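Local coordinates for protein DNA ligase (Archaeoglobus fulgidus, PDB 3GDE) that probably seals nicks in double-stranded DNA during replication, recombination and repair, using ATP and passing through an adenylated lysine intermediate, at residues L42-L47 and T116-R121; L5-A10 and F112-V117; K52-W57 and T123-A128. One frame throughout, in Å; residues are numbered along the deposited sequence.

Starting from the N terminus, the chain enters helix 6-16, whose first residues are met again about a hundred residues later by the loop ahead of helix 117-129; that is contact 2, the widest closure. Contact 1 starts later, on helix 39-49, and ends on the same stretch as contact 2, at the first turn of helix 117-129, sharing T116 and V117. Contact 3 starts later still, at 52-57, and ends later, at 123-128, so it crosses both. V120 packs on L115 and F6 between contacts 1 and 2; R121 NH2 reaches V53 O between contacts 1 and 3. All three tie helix 117-129 into the all-helical N-terminal DNA-ligase region.

Contact 1: L42-L47 and T116-R121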
loop_
_atom_site.group_PDB
_atom_site.type_symbol
_atom_site.label_atom_id
_atom_site.label_comp_id
_atom_site.label_asym_id
_atom_site.label_seq_id
_atom_site.Cartn_x
_atom_site.Cartn_y
_atom_site.Cartn_z
ATOM N N LEU A 42 -12.056 -9.490 -17.438
ATOM C CA LEU A 42 -12.172 -8.063 -17.096
ATOM C C LEU A 42 -11.516 -7.794 -15.740
ATOM O O LEU A 42 -10.638 -6.946 -15.622
ATOM C CB LEU A 42 -13.640 -7.589 -17.089
ATOM C CG LEU A 42 -13.870 -6.133 -16.605
ATOM C CD1 LEU A 42 -13.106 -5.103 -17.454
ATOM C CD2 LEU A 42 -15.350 -5.751 -16.512
ATOM N N TYR A 43 -11.949 -8.554 -14.738
ATOM C CA TYR A 43 -11.397 -8.518 -13.391
ATOM C C TYR A 43 -9.880 -8.647 -13.416
ATOM O O TYR A 43 -9.160 -7.800 -12.883
ATOM C CB TYR A 43 -12.012 -9.641 -12.549
ATOM C CG TYR A 43 -11.565 -9.645 -11.110
ATOM C CD1 TYR A 43 -12.309 -8.981 -10.127
ATOM C CD2 TYR A 43 -10.396 -10.310 -10.724
ATOM C CE1 TYR A 43 -11.899 -8.982 -8.794
ATOM C CE2 TYR A 43 -9.976 -10.317 -9.402
ATOM C CZ TYR A 43 -10.730 -9.647 -8.438
ATOM O OH TYR A 43 -10.311 -9.654 -7.125
ATOM N N ASP A 44 -9.392 -9.701 -14.051
ATOM C CA ASP A 44 -7.956 -9.927 -14.118
ATOM C C ASP A 44 -7.212 -8.796 -14.830
ATOM O O ASP A 44 -6.171 -8.356 -14.357
ATOM C CB ASP A 44 -7.655 -11.275 -14.774
ATOM C CG ASP A 44 -7.970 -12.445 -13.870
ATOM O OD1 ASP A 44 -7.963 -12.280 -12.628
ATOM O OD2 ASP A 44 -8.222 -13.547 -14.406
ATOM N N VAL A 45 -7.755 -8.306 -15.939
ATOM C CA VAL A 45 -7.090 -7.232 -16.694
ATOM C C VAL A 45 -6.958 -5.950 -15.849
ATOM O O VAL A 45 -5.925 -5.282 -15.888
ATOM C CB VAL A 45 -7.800 -6.968 -18.068
ATOM C CG1 VAL A 45 -7.379 -5.632 -18.685
ATOM C CG2 VAL A 45 -7.497 -8.083 -19.028
ATOM N N VAL A 46 -8.000 -5.625 -15.083
ATOM C CA VAL A 46 -7.997 -4.417 -14.270
ATOM C C VAL A 46 -6.923 -4.513 -13.171
ATOM O O VAL A 46 -6.131 -3.582 -12.981
ATOM C CB VAL A 46 -9.405 -4.083 -13.696
ATOM C CG1 VAL A 46 -9.317 -2.988 -12.645
ATOM C CG2 VAL A 46 -10.338 -3.646 -14.820
ATOM N N LEU A 47 -6.896 -5.647 -12.474
ATOM C CA LEU A 47 -5.823 -5.931 -11.528
ATOM C C LEU A 47 -4.459 -5.916 -12.210
ATOM O O LEU A 47 -3.606 -5.100 -11.855
ATOM C CB LEU A 47 -6.065 -7.251 -10.792
ATOM C CG LEU A 47 -6.770 -7.107 -9.439
ATOM C CD1 LEU A 47 -8.209 -6.651 -9.596
ATOM C CD2 LEU A 47 -6.694 -8.402 -8.611
ATOM N N THR A 116 -3.681 -18.189 -21.927
ATOM C CA THR A 116 -4.858 -17.438 -21.560
ATOM C C THR A 116 -4.625 -16.734 -20.240
ATOM O O THR A 116 -3.845 -17.196 -19.396
ATOM C CB THR A 116 -6.103 -18.358 -21.447
ATOM O OG1 THR A 116 -5.918 -19.293 -20.379
ATOM C CG2 THR A 116 -6.340 -19.115 -22.757
ATOM N N VAL A 117 -5.304 -15.610 -20.074
ATOM C CA VAL A 117 -5.346 -14.920 -18.804
ATOM C C VAL A 117 -5.864 -15.893 -17.735
ATOM O O VAL A 117 -5.420 -15.865 -16.587
ATOM C CB VAL A 117 -6.246 -13.671 -18.911
ATOM C CG1 VAL A 117 -6.343 -12.938 -17.576
ATOM C CG2 VAL A 117 -5.722 -12.744 -20.018
ATOM N N ARG A 118 -6.783 -16.771 -18.129
ATOM C CA ARG A 118 -7.354 -17.743 -17.209
ATOM C C ARG A 118 -6.280 -18.699 -16.670
ATOM O O ARG A 118 -6.197 -18.912 -15.461
ATOM C CB ARG A 118 -8.512 -18.501 -17.878
ATOM C CG ARG A 118 -9.578 -19.021 -16.893
ATOM C CD ARG A 118 -10.687 -17.983 -16.550
ATOM N NE ARG A 118 -10.339 -16.609 -16.930
ATOM C CZ ARG A 118 -9.815 -15.689 -16.118
ATOM N NH1 ARG A 118 -9.570 -15.964 -14.836
ATOM N NH2 ARG A 118 -9.531 -14.487 -16.601
ATOM N N LYS A 119 -5.452 -19.242 -17.562
ATOM C CA LYS A 119 -4.313 -20.068 -17.159
ATOM C C LYS A 119 -3.300 -19.327 -16.275
ATOM O O LYS A 119 -2.794 -19.902 -15.305
ATOM C CB LYS A 119 -3.593 -20.675 -18.364
ATOM C CG LYS A 119 -2.772 -21.917 -17.996
ATOM C CD LYS A 119 -1.454 -21.982 -18.739
ATOM C CE LYS A 119 -1.180 -23.411 -19.213
ATOM N NZ LYS A 119 -1.767 -23.634 -20.594
ATOM N N VAL A 120 -3.006 -18.071 -16.608
ATOM C CA VAL A 120 -2.131 -17.231 -15.776
ATOM C C VAL A 120 -2.692 -17.102 -14.353
ATOM O O VAL A 120 -1.990 -17.320 -13.376
ATOM C CB VAL A 120 -1.905 -15.820 -16.391
ATOM C CG1 VAL A 120 -1.191 -14.910 -15.408
ATOM C CG2 VAL A 120 -1.100 -15.926 -17.674
ATOM N N ARG A 121 -3.968 -16.759 -14.267
ATOM C CA ARG A 121 -4.683 -16.678 -13.001
ATOM C C ARG A 121 -4.630 -17.988 -12.198
ATOM O O ARG A 121 -4.362 -17.957 -11.006
ATOM C CB ARG A 121 -6.131 -16.303 -13.266
ATOM C CG ARG A 121 -6.991 -16.261 -12.034
ATOM C CD ARG A 121 -6.976 -14.852 -11.505
ATOM N NE ARG A 121 -6.211 -14.743 -10.285
ATOM C CZ ARG A 121 -5.801 -13.600 -9.750
ATOM N NH1 ARG A 121 -6.054 -12.442 -10.337
ATOM N NH2 ARG A 121 -5.112 -13.633 -8.621
#
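D44 meets both R118 and R121, one through each carboxylate oxygen, where helix 39-49 passes helix 117-129. The short axes lie 10.5 Å apart at an angle of 69°, and D44 points from the middle of its segment at the other helix. Its CB first rests on V117, 3.5 Å from V117 CG1, in the opening turn of that helix.

Beyond CB, the D44 carboxylate divides its work. OD2 takes the end of R118 with both terminal nitrogens on this one oxygen: NH2 of R118 lies 2.7 Å from D44 OD2, NH1 of R118 2.8 Å from the same atom. The carboxylate of D44 and the guanidinium of R118 are nearly coplanar, 16° apart, yet neither bond is straight, because one oxygen has to serve two N-H groups. R118 starts out pointing away from D44 and comes back through bends at chi2 and chi3. OD1 of D44 goes to R121 instead, 3.0 Å from its NH1; this N-H is well aligned (166°) and approaches from above the carboxylate plane. The R121 chain crosses D44 at an oblique angle, its CD against the same OD1.

V45, next in sequence, turns to F32 and L33 of helix 22-34. Further along, L47 CD2 comes within 4.4 Å of R121 NH1, a loose apolar neighbour for that guanidinium. Both arginines have second partners: R118 NH2 also bridges D41, and R121 NH2 bonds to V53 O, which connects this site to the loop after helix 39-49.

A single buried carboxylate thus accepts three N-H bonds from two arginines. Such surroundings would be expected to keep D44 ionised, and the two grips on different oxygens probably leave its carboxylate little freedom to rotate.

Contact 2: L5-A10 and F112-V117; sequences LFAEFA and FEELTV
F6 and L115 are joined by the one backbone hydrogen bond of the contact: F6 N gives its proton to L115 O at 2.7 Å, lying in the carbonyl plane, with a C=O...N angle of 154°. The same oxygen also receives a CA-H...O contact from L5, its CA 3.4 Å away. Together they bring the backbones of L5 and T116 close, with CA atoms only 3.9 Å apart.

L5 and T116 are both N-cap residues, L5 of helix 6-16 and T116 of helix 117-129, and a single beta bridge joins them, so two helices of the N-terminal DNA-ligase region are tied together at their starts. T116 OG1 accepts the N-H of K119, the N-cap bond of helix 117-129.

Apolar contacts accompany the pairing. F6 CB lies 3.8 Å from L115 CD2, which gets there although L115 sets out away from helix 6-16; its chi1 of 41° folds CG between backbone N and carbonyl carbon and swings the branch back. V117 CG2 lies beside the F6 backbone, 3.8 Å from F6 CA. L5 CD1 touches T116 CG2, and A7 CB sits 3.6 Å from E114 CG. The F6 ring continues inward to Y157 and L158 of helix 152-162.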
loop_
_atom_site.group_PDB
_atom_site.type_symbol
_atom_site.label_atom_id
_atom_site.label_comp_id
_atom_site.label_asym_id
_atom_site.label_seq_id
_atom_site.Cartn_x
_atom_site.Cartn_y
_atom_site.Cartn_z
ATOM N N LEU A 5 -6.321 -14.353 -24.504
ATOM C CA LEU A 5 -4.912 -14.695 -24.326
ATOM C C LEU A 5 -4.215 -13.556 -23.607
ATOM O O LEU A 5 -4.472 -12.382 -23.895
ATOM C CB LEU A 5 -4.205 -14.930 -25.667
ATOM C CG LEU A 5 -4.386 -16.190 -26.529
ATOM C CD1 LEU A 5 -4.601 -17.490 -25.734
ATOM C CD2 LEU A 5 -5.517 -15.964 -27.510
ATOM N N PHE A 6 -3.335 -13.907 -22.671
ATOM C CA PHE A 6 -2.485 -12.922 -22.004
ATOM C C PHE A 6 -1.733 -12.101 -23.058
ATOM O O PHE A 6 -1.500 -10.904 -22.858
ATOM C CB PHE A 6 -1.525 -13.603 -21.017
ATOM C CG PHE A 6 -0.799 -12.644 -20.104
ATOM C CD1 PHE A 6 0.483 -12.205 -20.412
ATOM C CD2 PHE A 6 -1.405 -12.182 -18.931
ATOM C CE1 PHE A 6 1.160 -11.309 -19.570
ATOM C CE2 PHE A 6 -0.743 -11.300 -18.075
ATOM C CZ PHE A 6 0.540 -10.855 -18.392
ATOM N N ALA A 7 -1.386 -12.740 -24.179
ATOM C CA ALA A 7 -0.747 -12.065 -25.324
ATOM C C ALA A 7 -1.557 -10.917 -25.925
ATOM O O ALA A 7 -0.980 -9.985 -26.457
ATOM C CB ALA A 7 -0.394 -13.062 -26.430
ATOM N N GLU A 8 -2.885 -10.998 -25.882
ATOM C CA GLU A 8 -3.703 -9.885 -26.352
ATOM C C GLU A 8 -3.530 -8.711 -25.387
ATOM O O GLU A 8 -3.319 -7.573 -25.809
ATOM C CB GLU A 8 -5.175 -10.275 -26.506
ATOM C CG GLU A 8 -6.057 -9.092 -26.911
ATOM C CD GLU A 8 -7.542 -9.426 -27.029
ATOM O OE1 GLU A 8 -8.306 -8.522 -27.431
ATOM O OE2 GLU A 8 -7.948 -10.574 -26.731
ATOM N N PHE A 9 -3.605 -9.015 -24.095
ATOM C CA PHE A 9 -3.335 -8.058 -23.033
ATOM C C PHE A 9 -1.914 -7.490 -23.131
ATOM O O PHE A 9 -1.713 -6.276 -23.013
ATOM C CB PHE A 9 -3.600 -8.727 -21.668
ATOM C CG PHE A 9 -3.020 -7.988 -20.492
ATOM C CD1 PHE A 9 -3.617 -6.816 -20.024
ATOM C CD2 PHE A 9 -1.883 -8.470 -19.848
ATOM C CE1 PHE A 9 -3.091 -6.137 -18.937
ATOM C CE2 PHE A 9 -1.339 -7.784 -18.760
ATOM C CZ PHE A 9 -1.950 -6.616 -18.307
ATOM N N ALA A 10 -0.941 -8.371 -23.364
ATOM C CA ALA A 10 0.472 -7.987 -23.446
ATOM C C ALA A 10 0.743 -6.999 -24.584
ATOM O O ALA A 10 1.424 -5.988 -24.378
ATOM C CB ALA A 10 1.371 -9.237 -23.563
ATOM N N PHE A 112 4.055 -23.740 -30.717
ATOM C CA PHE A 112 3.138 -22.619 -30.626
ATOM C C PHE A 112 2.898 -22.158 -29.190
ATOM O O PHE A 112 2.860 -22.961 -28.249
ATOM C CB PHE A 112 1.914 -22.651 -31.574
ATOM C CG PHE A 112 0.811 -23.563 -31.163
ATOM C CD1 PHE A 112 0.354 -24.528 -32.045
ATOM C CD2 PHE A 112 0.180 -23.425 -29.940
ATOM C CE1 PHE A 112 -0.688 -25.367 -31.707
ATOM C CE2 PHE A 112 -0.861 -24.266 -29.587
ATOM C CZ PHE A 112 -1.294 -25.244 -30.476
ATOM N N GLU A 113 2.827 -20.838 -29.059
ATOM C CA GLU A 113 2.899 -20.166 -27.785
ATOM C C GLU A 113 1.703 -19.252 -27.627
ATOM O O GLU A 113 0.905 -19.110 -28.561
ATOM C CB GLU A 113 4.218 -19.402 -27.675
ATOM C CG GLU A 113 5.424 -20.327 -27.511
ATOM C CD GLU A 113 6.731 -19.586 -27.377
ATOM O OE1 GLU A 113 6.873 -18.515 -28.003
ATOM O OE2 GLU A 113 7.625 -20.072 -26.646
ATOM N N GLU A 114 1.594 -18.644 -26.445
ATOM C CA GLU A 114 0.411 -17.901 -26.002
ATOM C C GLU A 114 -0.230 -18.664 -24.843
ATOM O O GLU A 114 -0.338 -19.886 -24.883
ATOM C CB GLU A 114 -0.608 -17.675 -27.148
ATOM C CG GLU A 114 -0.412 -16.358 -27.961
ATOM C CD GLU A 114 -0.559 -16.511 -29.497
ATOM O OE1 GLU A 114 -0.040 -15.627 -30.230
ATOM O OE2 GLU A 114 -1.180 -17.500 -29.975
ATOM N N LEU A 115 -0.607 -17.961 -23.786
ATOM C CA LEU A 115 -1.502 -18.560 -22.802
ATOM C C LEU A 115 -2.597 -17.612 -22.424
ATOM O O LEU A 115 -2.474 -16.414 -22.602
ATOM C CB LEU A 115 -0.799 -19.102 -21.547
ATOM C CG LEU A 115 0.349 -18.445 -20.787
ATOM C CD1 LEU A 115 1.638 -18.936 -21.380
ATOM C CD2 LEU A 115 0.300 -16.924 -20.712
ATOM N N THR A 116 -3.681 -18.189 -21.927
ATOM C CA THR A 116 -4.858 -17.438 -21.560
ATOM C C THR A 116 -4.625 -16.734 -20.240
ATOM O O THR A 116 -3.845 -17.196 -19.396
ATOM C CB THR A 116 -6.103 -18.358 -21.447
ATOM O OG1 THR A 116 -5.918 -19.293 -20.379
ATOM C CG2 THR A 116 -6.340 -19.115 -22.757
ATOM N N VAL A 117 -5.304 -15.610 -20.074
ATOM C CA VAL A 117 -5.346 -14.920 -18.804
ATOM C C VAL A 117 -5.864 -15.893 -17.735
ATOM O O VAL A 117 -5.420 -15.865 -16.587
ATOM C CB VAL A 117 -6.246 -13.671 -18.911
ATOM C CG1 VAL A 117 -6.343 -12.938 -17.576
ATOM C CG2 VAL A 117 -5.722 -12.744 -20.018
#

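Contact 3: K52-W57 and T123-A128; sequences KVYPPW and TFDEIA
The loop between helices 39-49 and 66-77 lies here against helix 117-129, a loop-on-helix packing within the all-helical N-terminal DNA-ligase region. V53 and Y54, neighbours in the loop, carry it: one brings a branched apolar end, the other a phenol.

V53 points at the helix and meets the F124 ring obliquely with both methyls. CG1 of V53 is 3.6 Å from F124 CD1, and CG2 of V53 is 3.8 Å from F124 CE1; the two side chains cross at about a right angle. Behind them L161 of helix 152-162 touches both V53 and F124, so the pair belongs to the buried interior. Within the loop, V53 CG1 also lies over one face of the Y54 ring, toward its rim.

Y54 reaches the helix with its far end. With CG anti to the carbonyl carbon (chi1 -53°), the ring extends until OH comes against the turn from F124 to A128. There Y54 OH donates a hydrogen bond of 2.8 Å to D125 OD1, using the lone pair that faces away from the other oxygen, and the ring and carboxylate planes are 26° apart. The methyl of A128 meets the same end of the ring, its CB 4.0 Å from Y54 CZ. D125 OD1 also has weak, long ion pairs with R121 and R60, which would add some positive charge beside the acceptor. F124 O is a further near neighbour of the hydroxyl, 3.2 Å from Y54 OH and near the plane of the Y54 ring.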
loop_
_atom_site.group_PDB
_atom_site.type_symbol
_atom_site.label_atom_id
_atom_site.label_comp_id
_atom_site.label_asym_id
_atom_site.label_seq_id
_atom_site.Cartn_x
_atom_site.Cartn_y
_atom_site.Cartn_z
ATOM N N LYS A 52 -0.924 -5.645 -10.002
ATOM C CA LYS A 52 -1.450 -6.425 -8.871
ATOM C C LYS A 52 -2.006 -7.763 -9.329
ATOM O O LYS A 52 -2.668 -7.859 -10.367
ATOM C CB LYS A 52 -2.601 -5.693 -8.158
ATOM C CG LYS A 52 -2.251 -4.446 -7.354
ATOM C CD LYS A 52 -3.558 -3.862 -6.776
ATOM C CE LYS A 52 -3.393 -2.438 -6.274
ATOM N NZ LYS A 52 -3.046 -1.455 -7.368
ATOM N N VAL A 53 -1.772 -8.783 -8.520
ATOM C CA VAL A 53 -2.377 -10.089 -8.729
ATOM C C VAL A 53 -3.504 -10.293 -7.702
ATOM O O VAL A 53 -4.555 -10.864 -8.028
ATOM C CB VAL A 53 -1.304 -11.203 -8.672
ATOM C CG1 VAL A 53 -1.917 -12.568 -8.825
ATOM C CG2 VAL A 53 -0.238 -10.972 -9.745
ATOM N N TYR A 54 -3.274 -9.813 -6.477
ATOM C CA TYR A 54 -4.262 -9.844 -5.392
ATOM C C TYR A 54 -4.366 -8.469 -4.752
ATOM O O TYR A 54 -3.398 -7.725 -4.760
ATOM C CB TYR A 54 -3.898 -10.883 -4.313
ATOM C CG TYR A 54 -3.641 -12.266 -4.879
ATOM C CD1 TYR A 54 -4.702 -13.097 -5.257
ATOM C CD2 TYR A 54 -2.331 -12.729 -5.062
ATOM C CE1 TYR A 54 -4.467 -14.354 -5.796
ATOM C CE2 TYR A 54 -2.080 -13.985 -5.598
ATOM C CZ TYR A 54 -3.152 -14.794 -5.965
ATOM O OH TYR A 54 -2.904 -16.033 -6.508
ATOM N N PRO A 55 -5.551 -8.116 -4.213
ATOM C CA PRO A 55 -5.656 -6.970 -3.296
ATOM C C PRO A 55 -4.767 -7.182 -2.065
ATOM O O PRO A 55 -4.545 -8.320 -1.656
ATOM C CB PRO A 55 -7.129 -6.984 -2.899
ATOM C CG PRO A 55 -7.816 -7.666 -4.036
ATOM C CD PRO A 55 -6.868 -8.737 -4.458
ATOM N N PRO A 56 -4.227 -6.091 -1.488
ATOM C CA PRO A 56 -3.294 -6.241 -0.358
ATOM C C PRO A 56 -3.947 -6.844 0.895
ATOM O O PRO A 56 -3.285 -7.539 1.671
ATOM C CB PRO A 56 -2.831 -4.802 -0.086
ATOM C CG PRO A 56 -3.911 -3.931 -0.661
ATOM C CD PRO A 56 -4.432 -4.680 -1.859
ATOM N N TRP A 57 -5.234 -6.585 1.075
ATOM C CA TRP A 57 -5.969 -7.087 2.227
ATOM C C TRP A 57 -6.336 -8.566 2.120
ATOM O O TRP A 57 -6.656 -9.206 3.124
ATOM C CB TRP A 57 -7.221 -6.248 2.428
ATOM C CG TRP A 57 -8.119 -6.214 1.233
ATOM C CD1 TRP A 57 -8.100 -5.299 0.219
ATOM C CD2 TRP A 57 -9.194 -7.122 0.941
ATOM N NE1 TRP A 57 -9.094 -5.585 -0.686
ATOM C CE2 TRP A 57 -9.779 -6.698 -0.272
ATOM C CE3 TRP A 57 -9.719 -8.250 1.589
ATOM C CZ2 TRP A 57 -10.858 -7.365 -0.863
ATOM C CZ3 TRP A 57 -10.795 -8.916 1.006
ATOM C CH2 TRP A 57 -11.353 -8.467 -0.214
ATOM N N THR A 123 -2.504 -20.642 -12.512
ATOM C CA THR A 123 -1.113 -20.902 -12.137
ATOM C C THR A 123 -0.674 -20.033 -10.948
ATOM O O THR A 123 -0.037 -20.533 -10.012
ATOM C CB THR A 123 -0.180 -20.664 -13.338
ATOM O OG1 THR A 123 -0.711 -21.354 -14.477
ATOM C CG2 THR A 123 1.240 -21.158 -13.039
ATOM N N PHE A 124 -1.030 -18.743 -10.995
ATOM C CA PHE A 124 -0.807 -17.807 -9.869
ATOM C C PHE A 124 -1.487 -18.245 -8.572
ATOM O O PHE A 124 -0.860 -18.215 -7.506
ATOM C CB PHE A 124 -1.243 -16.382 -10.228
ATOM C CG PHE A 124 -0.263 -15.639 -11.109
ATOM C CD1 PHE A 124 -0.569 -14.374 -11.590
ATOM C CD2 PHE A 124 0.954 -16.210 -11.474
ATOM C CE1 PHE A 124 0.334 -13.668 -12.397
ATOM C CE2 PHE A 124 1.851 -15.520 -12.292
ATOM C CZ PHE A 124 1.538 -14.245 -12.747
ATOM N N ASP A 125 -2.761 -18.643 -8.658
ATOM C CA ASP A 125 -3.500 -19.111 -7.482
ATOM C C ASP A 125 -2.870 -20.362 -6.860
ATOM O O ASP A 125 -2.802 -20.473 -5.634
ATOM C CB ASP A 125 -4.988 -19.327 -7.795
ATOM C CG ASP A 125 -5.760 -18.006 -7.981
ATOM O OD1 ASP A 125 -5.181 -16.910 -7.810
ATOM O OD2 ASP A 125 -6.964 -18.068 -8.289
ATOM N N GLU A 126 -2.382 -21.287 -7.696
ATOM C CA GLU A 126 -1.632 -22.429 -7.185
ATOM C C GLU A 126 -0.318 -22.013 -6.510
ATOM O O GLU A 126 -0.033 -22.459 -5.408
ATOM C CB GLU A 126 -1.336 -23.476 -8.256
ATOM C CG GLU A 126 -0.504 -24.598 -7.632
ATOM C CD GLU A 126 -0.238 -25.789 -8.515
ATOM O OE1 GLU A 126 0.414 -26.714 -7.995
ATOM O OE2 GLU A 126 -0.652 -25.807 -9.698
ATOM N N ILE A 127 0.473 -21.176 -7.183
ATOM C CA ILE A 127 1.717 -20.657 -6.626
ATOM C C ILE A 127 1.514 -20.016 -5.249
ATOM O O ILE A 127 2.248 -20.333 -4.317
ATOM C CB ILE A 127 2.434 -19.676 -7.609
ATOM C CG1 ILE A 127 3.056 -20.453 -8.776
ATOM C CG2 ILE A 127 3.507 -18.887 -6.889
ATOM C CD1 ILE A 127 3.445 -19.596 -10.007
ATOM N N ALA A 128 0.511 -19.144 -5.125
ATOM C CA ALA A 128 0.149 -18.515 -3.840
ATOM C C ALA A 128 -0.183 -19.491 -2.687
ATOM O O ALA A 128 0.062 -19.186 -1.513
ATOM C CB ALA A 128 -0.987 -17.519 -4.041
#